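PDB 2GAS: isoflavone reductase from Medicago sativa, which reduces achiral isoflavones to chiral isoflavanones with NADPH, a step in making the pterocarpan phytoalexin medicarpin. Local coordinates for residues A[88-100]-A[132-145]. Numbering follows the deposited sequence.
Sequences LIEDQVKIIKAIK and EKASIRRVIEAEGV
Ile96 of helix 92-100 and Ile140 of helix 132-143 meet at the middle of a near-parallel helix pair on the Rossmann-type NADP-binding fold of this NmrA-family reductase, a worked example of neighbouring helices sharing one strand. The axes of the two segments run 13° apart and approach to 10.7 Å, and Phe108 of strand 107-109 touches Ile96, Ile140 and Val145 alike.

The apolar contacts run along the seam between the two segments. CD1 of Ile96 reaches Ile140 CG1 at 3.8 Å, the two side chains crossing at about a right angle, while Ile96 CG2, placed anti to the backbone N, faces Glu143 CG. Further along, Ile99 CG2 meets Val145 CG1 at 4.1 Å. At the opposite end, Ile89 CD1 lies 3.6 Å from CE of Lys133, the proposed proton acceptor, whose NZ is hydrogen-bonded to the carbonyl of Glu112; this apolar contact thus falls on the lysine's aliphatic shaft. Ile136 also points into this end, but its CD1 is modelled too close to its neighbours for detail.

Acidic groups meet beside Ile89. Glu132 stretches its extended chain across Ile89, and its OE2 comes within 2.6 Å of Glu90 OE2, with the carboxylate planes only 6° apart; so close a pair would be expected to raise the proton affinity of one acid. An alanine in place of Glu132 would remove the CG methylene resting on Ile89 CG2, and would probably leave a gap there and the Glu90 carboxylate without its close neighbour.

Polar closure comes where helix 132-143 ends in a Schellman motif at Gly144. Lys100, its chain bent at chi2 and chi3, lays CD against Val145 CG2, forms a long salt bridge to Glu143 OE2, and donates from NZ to Glu143 O at 2.6 Å, in the carbonyl plane.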
loop_
_atom_site.group_PDB
_atom_site.type_symbol
_atom_site.label_atom_id
_atom_site.label_comp_id
_atom_site.label_asym_id
_atom_site.label_seq_id
_atom_site.Cartn_x
_atom_site.Cartn_y
_atom_site.Cartn_z
ATOM N N LEU A 88 3.816 0.971 13.662
ATOM C CA LEU A 88 4.547 2.216 13.455
ATOM C C LEU A 88 5.706 1.997 12.495
ATOM O O LEU A 88 6.412 0.994 12.576
ATOM C CB LEU A 88 5.102 2.735 14.779
ATOM C CG LEU A 88 4.075 3.155 15.829
ATOM C CD1 LEU A 88 4.789 3.504 17.124
ATOM C CD2 LEU A 88 3.277 4.335 15.311
ATOM N N ILE A 89 5.910 2.945 11.589
ATOM C CA ILE A 89 6.996 2.828 10.629
ATOM C C ILE A 89 8.326 2.632 11.344
ATOM O O ILE A 89 9.086 1.720 11.022
ATOM C CB ILE A 89 7.075 4.084 9.735
ATOM C CG1 ILE A 89 5.824 4.170 8.860
ATOM C CG2 ILE A 89 8.314 4.039 8.860
ATOM C CD1 ILE A 89 5.599 2.956 7.975
ATOM N N GLU A 90 8.590 3.476 12.335
ATOM C CA GLU A 90 9.843 3.404 13.071
ATOM C C GLU A 90 10.101 2.087 13.796
ATOM O O GLU A 90 11.251 1.764 14.093
ATOM C CB GLU A 90 9.947 4.568 14.062
ATOM C CG GLU A 90 8.835 4.640 15.101
ATOM C CD GLU A 90 7.596 5.390 14.625
ATOM O OE1 GLU A 90 6.760 5.735 15.488
ATOM O OE2 GLU A 90 7.449 5.636 13.404
ATOM N N ASP A 91 9.050 1.323 14.086
ATOM C CA ASP A 91 9.234 0.049 14.771
ATOM C C ASP A 91 9.862 -1.022 13.879
ATOM O O ASP A 91 10.231 -2.100 14.350
ATOM C CB ASP A 91 7.910 -0.458 15.352
ATOM C CG ASP A 91 7.582 0.176 16.695
ATOM O OD1 ASP A 91 8.510 0.701 17.351
ATOM O OD2 ASP A 91 6.404 0.142 17.105
ATOM N N GLN A 92 10.001 -0.735 12.591
ATOM C CA GLN A 92 10.616 -1.711 11.704
ATOM C C GLN A 92 12.092 -1.872 12.050
ATOM O O GLN A 92 12.747 -2.793 11.575
ATOM C CB GLN A 92 10.446 -1.299 10.242
ATOM C CG GLN A 92 8.998 -1.391 9.790
ATOM C CD GLN A 92 8.796 -0.919 8.372
ATOM O OE1 GLN A 92 8.741 -1.721 7.439
ATOM N NE2 GLN A 92 8.693 0.392 8.198
ATOM N N VAL A 93 12.612 -0.966 12.877
ATOM C CA VAL A 93 14.004 -1.056 13.314
ATOM C C VAL A 93 14.102 -2.320 14.157
ATOM O O VAL A 93 15.078 -3.065 14.080
ATOM C CB VAL A 93 14.402 0.150 14.187
ATOM C CG1 VAL A 93 15.776 -0.080 14.803
ATOM C CG2 VAL A 93 14.408 1.412 13.344
ATOM N N LYS A 94 13.073 -2.552 14.963
ATOM C CA LYS A 94 13.022 -3.726 15.821
ATOM C C LYS A 94 12.868 -4.979 14.966
ATOM O O LYS A 94 13.461 -6.016 15.257
ATOM C CB LYS A 94 11.855 -3.598 16.803
ATOM C CG LYS A 94 11.959 -2.365 17.690
ATOM C CD LYS A 94 10.634 -2.024 18.357
ATOM C CE LYS A 94 10.777 -0.790 19.241
ATOM N NZ LYS A 94 9.484 -0.358 19.838
ATOM N N ILE A 95 12.075 -4.883 13.903
ATOM C CA ILE A 95 11.880 -6.024 13.019
ATOM C C ILE A 95 13.181 -6.400 12.312
ATOM O O ILE A 95 13.508 -7.581 12.184
ATOM C CB ILE A 95 10.802 -5.729 11.954
ATOM C CG1 ILE A 95 9.450 -5.482 12.631
ATOM C CG2 ILE A 95 10.713 -6.894 10.979
ATOM C CD1 ILE A 95 8.908 -6.681 13.363
ATOM N N ILE A 96 13.918 -5.394 11.851
ATOM C CA ILE A 96 15.184 -5.619 11.163
ATOM C C ILE A 96 16.196 -6.259 12.116
ATOM O O ILE A 96 16.962 -7.139 11.721
ATOM C CB ILE A 96 15.748 -4.289 10.596
ATOM C CG1 ILE A 96 14.841 -3.785 9.470
ATOM C CG2 ILE A 96 17.161 -4.495 10.061
ATOM C CD1 ILE A 96 14.736 -4.745 8.309
ATOM N N LYS A 97 16.190 -5.817 13.369
ATOM C CA LYS A 97 17.101 -6.380 14.362
ATOM C C LYS A 97 16.806 -7.869 14.505
ATOM O O LYS A 97 17.723 -8.693 14.533
ATOM C CB LYS A 97 16.925 -5.683 15.714
ATOM C CG LYS A 97 17.858 -6.202 16.804
ATOM C CD LYS A 97 17.617 -5.479 18.121
ATOM C CE LYS A 97 18.578 -5.958 19.205
ATOM N NZ LYS A 97 18.465 -7.418 19.473
ATOM N N ALA A 98 15.523 -8.216 14.581
ATOM C CA ALA A 98 15.128 -9.613 14.717
ATOM C C ALA A 98 15.489 -10.418 13.468
ATOM O O ALA A 98 15.904 -11.570 13.565
ATOM C CB ALA A 98 13.622 -9.718 15.002
ATOM N N ILE A 99 15.324 -9.811 12.295
ATOM C CA ILE A 99 15.654 -10.470 11.030
ATOM C C ILE A 99 17.146 -10.806 10.979
ATOM O O ILE A 99 17.538 -11.912 10.599
ATOM C CB ILE A 99 15.307 -9.557 9.823
ATOM C CG1 ILE A 99 13.792 -9.447 9.682
ATOM C CG2 ILE A 99 15.943 -10.094 8.544
ATOM C CD1 ILE A 99 13.112 -10.747 9.368
ATOM N N LYS A 100 17.973 -9.842 11.369
ATOM C CA LYS A 100 19.420 -10.032 11.370
ATOM C C LYS A 100 19.832 -11.173 12.294
ATOM O O LYS A 100 20.709 -11.968 11.955
ATOM C CB LYS A 100 20.120 -8.741 11.805
ATOM C CG LYS A 100 19.923 -7.567 10.852
ATOM C CD LYS A 100 20.607 -7.802 9.510
ATOM C CE LYS A 100 22.122 -7.861 9.666
ATOM N NZ LYS A 100 22.811 -8.102 8.371
ATOM N N GLU A 132 10.500 9.186 6.475
ATOM C CA GLU A 132 10.680 8.191 7.524
ATOM C C GLU A 132 10.757 6.808 6.877
ATOM O O GLU A 132 11.547 5.960 7.291
ATOM C CB GLU A 132 9.524 8.254 8.525
ATOM C CG GLU A 132 9.529 7.137 9.554
ATOM C CD GLU A 132 8.574 7.400 10.705
ATOM O OE1 GLU A 132 7.454 7.894 10.453
ATOM O OE2 GLU A 132 8.942 7.100 11.859
ATOM N N LYS A 133 9.939 6.583 5.853
ATOM C CA LYS A 133 9.966 5.300 5.160
ATOM C C LYS A 133 11.270 5.170 4.371
ATOM O O LYS A 133 11.853 4.089 4.299
ATOM C CB LYS A 133 8.760 5.168 4.220
ATOM C CG LYS A 133 7.429 5.051 4.945
ATOM C CD LYS A 133 6.323 4.634 3.986
ATOM C CE LYS A 133 5.034 4.357 4.737
ATOM N NZ LYS A 133 4.013 3.707 3.868
ATOM N N ALA A 134 11.731 6.271 3.781
ATOM C CA ALA A 134 12.977 6.241 3.030
ATOM C C ALA A 134 14.130 5.903 3.972
ATOM O O ALA A 134 15.057 5.191 3.595
ATOM C CB ALA A 134 13.226 7.582 2.353
ATOM N N SER A 135 14.068 6.414 5.198
ATOM C CA SER A 135 15.121 6.132 6.169
ATOM C C SER A 135 15.177 4.642 6.470
ATOM O O SER A 135 16.258 4.072 6.639
ATOM C CB SER A 135 14.887 6.922 7.457
ATOM O OG SER A 135 15.187 8.288 7.252
ATOM N N ILE A 136 14.011 4.010 6.543
ATOM C CA ILE A 136 13.960 2.578 6.793
ATOM C C ILE A 136 14.588 1.824 5.620
ATOM O O ILE A 136 15.264 0.813 5.812
ATOM C CB ILE A 136 12.510 2.121 7.043
ATOM C CG1 ILE A 136 12.080 2.609 8.429
ATOM C CG2 ILE A 136 12.396 0.605 6.955
ATOM C CD1 ILE A 136 10.756 2.108 8.859
ATOM N N ARG A 137 14.380 2.319 4.404
ATOM C CA ARG A 137 14.989 1.680 3.242
ATOM C C ARG A 137 16.506 1.708 3.409
ATOM O O ARG A 137 17.180 0.716 3.153
ATOM C CB ARG A 137 14.640 2.417 1.949
ATOM C CG ARG A 137 13.206 2.293 1.521
ATOM C CD ARG A 137 13.038 2.874 0.126
ATOM N NE ARG A 137 11.671 2.714 -0.369
ATOM C CZ ARG A 137 11.294 3.024 -1.599
ATOM N NH1 ARG A 137 12.181 3.507 -2.464
ATOM N NH2 ARG A 137 10.026 2.871 -1.959
ATOM N N ARG A 138 17.034 2.849 3.842
ATOM C CA ARG A 138 18.473 2.989 4.025
ATOM C C ARG A 138 19.012 2.005 5.059
ATOM O O ARG A 138 20.106 1.464 4.888
ATOM C CB ARG A 138 18.824 4.430 4.422
ATOM C CG ARG A 138 18.413 5.495 3.387
ATOM C CD ARG A 138 19.089 5.305 2.032
ATOM N NE ARG A 138 18.351 4.435 1.113
ATOM C CZ ARG A 138 17.269 4.808 0.432
ATOM N NH1 ARG A 138 16.782 6.037 0.564
ATOM N NH2 ARG A 138 16.690 3.957 -0.408
ATOM N N VAL A 139 18.247 1.766 6.124
ATOM C CA VAL A 139 18.675 0.822 7.156
ATOM C C VAL A 139 18.729 -0.580 6.559
ATOM O O VAL A 139 19.701 -1.310 6.739
ATOM C CB VAL A 139 17.706 0.808 8.354
ATOM C CG1 VAL A 139 18.132 -0.268 9.349
ATOM C CG2 VAL A 139 17.692 2.172 9.029
ATOM N N ILE A 140 17.664 -0.949 5.852
ATOM C CA ILE A 140 17.570 -2.254 5.206
ATOM C C ILE A 140 18.743 -2.481 4.250
ATOM O O ILE A 140 19.373 -3.541 4.258
ATOM C CB ILE A 140 16.245 -2.359 4.417
ATOM C CG1 ILE A 140 15.068 -2.382 5.393
ATOM C CG2 ILE A 140 16.262 -3.590 3.516
ATOM C CD1 ILE A 140 13.716 -2.262 4.712
ATOM N N GLU A 141 19.035 -1.483 3.426
ATOM C CA GLU A 141 20.126 -1.588 2.471
ATOM C C GLU A 141 21.482 -1.665 3.163
ATOM O O GLU A 141 22.338 -2.460 2.777
ATOM C CB GLU A 141 20.065 -0.408 1.506
ATOM C CG GLU A 141 18.786 -0.431 0.676
ATOM C CD GLU A 141 18.436 0.911 0.070
ATOM O OE1 GLU A 141 17.312 1.048 -0.458
ATOM O OE2 GLU A 141 19.276 1.831 0.121
ATOM N N ALA A 142 21.669 -0.850 4.192
ATOM C CA ALA A 142 22.930 -0.856 4.925
ATOM C C ALA A 142 23.159 -2.209 5.608
ATOM O O ALA A 142 24.279 -2.730 5.616
ATOM C CB ALA A 142 22.931 0.269 5.960
ATOM N N GLU A 143 22.094 -2.779 6.169
ATOM C CA GLU A 143 22.168 -4.060 6.871
ATOM C C GLU A 143 22.294 -5.279 5.957
ATOM O O GLU A 143 22.557 -6.384 6.428
ATOM C CB GLU A 143 20.942 -4.235 7.771
ATOM C CG GLU A 143 20.863 -3.259 8.937
ATOM C CD GLU A 143 21.871 -3.557 10.042
ATOM O OE1 GLU A 143 21.835 -2.864 11.082
ATOM O OE2 GLU A 143 22.697 -4.479 9.875
ATOM N N GLY A 144 22.097 -5.086 4.659
ATOM C CA GLY A 144 22.209 -6.201 3.733
ATOM C C GLY A 144 21.048 -7.175 3.797
ATOM O O GLY A 144 21.203 -8.367 3.515
ATOM N N VAL A 145 19.879 -6.680 4.182
ATOM C CA VAL A 145 18.700 -7.533 4.250
ATOM C C VAL A 145 18.117 -7.559 2.838
ATOM O O VAL A 145 17.868 -6.503 2.255
ATOM C CB VAL A 145 17.646 -6.951 5.226
ATOM C CG1 VAL A 145 16.376 -7.793 5.192
ATOM C CG2 VAL A 145 18.215 -6.908 6.640
#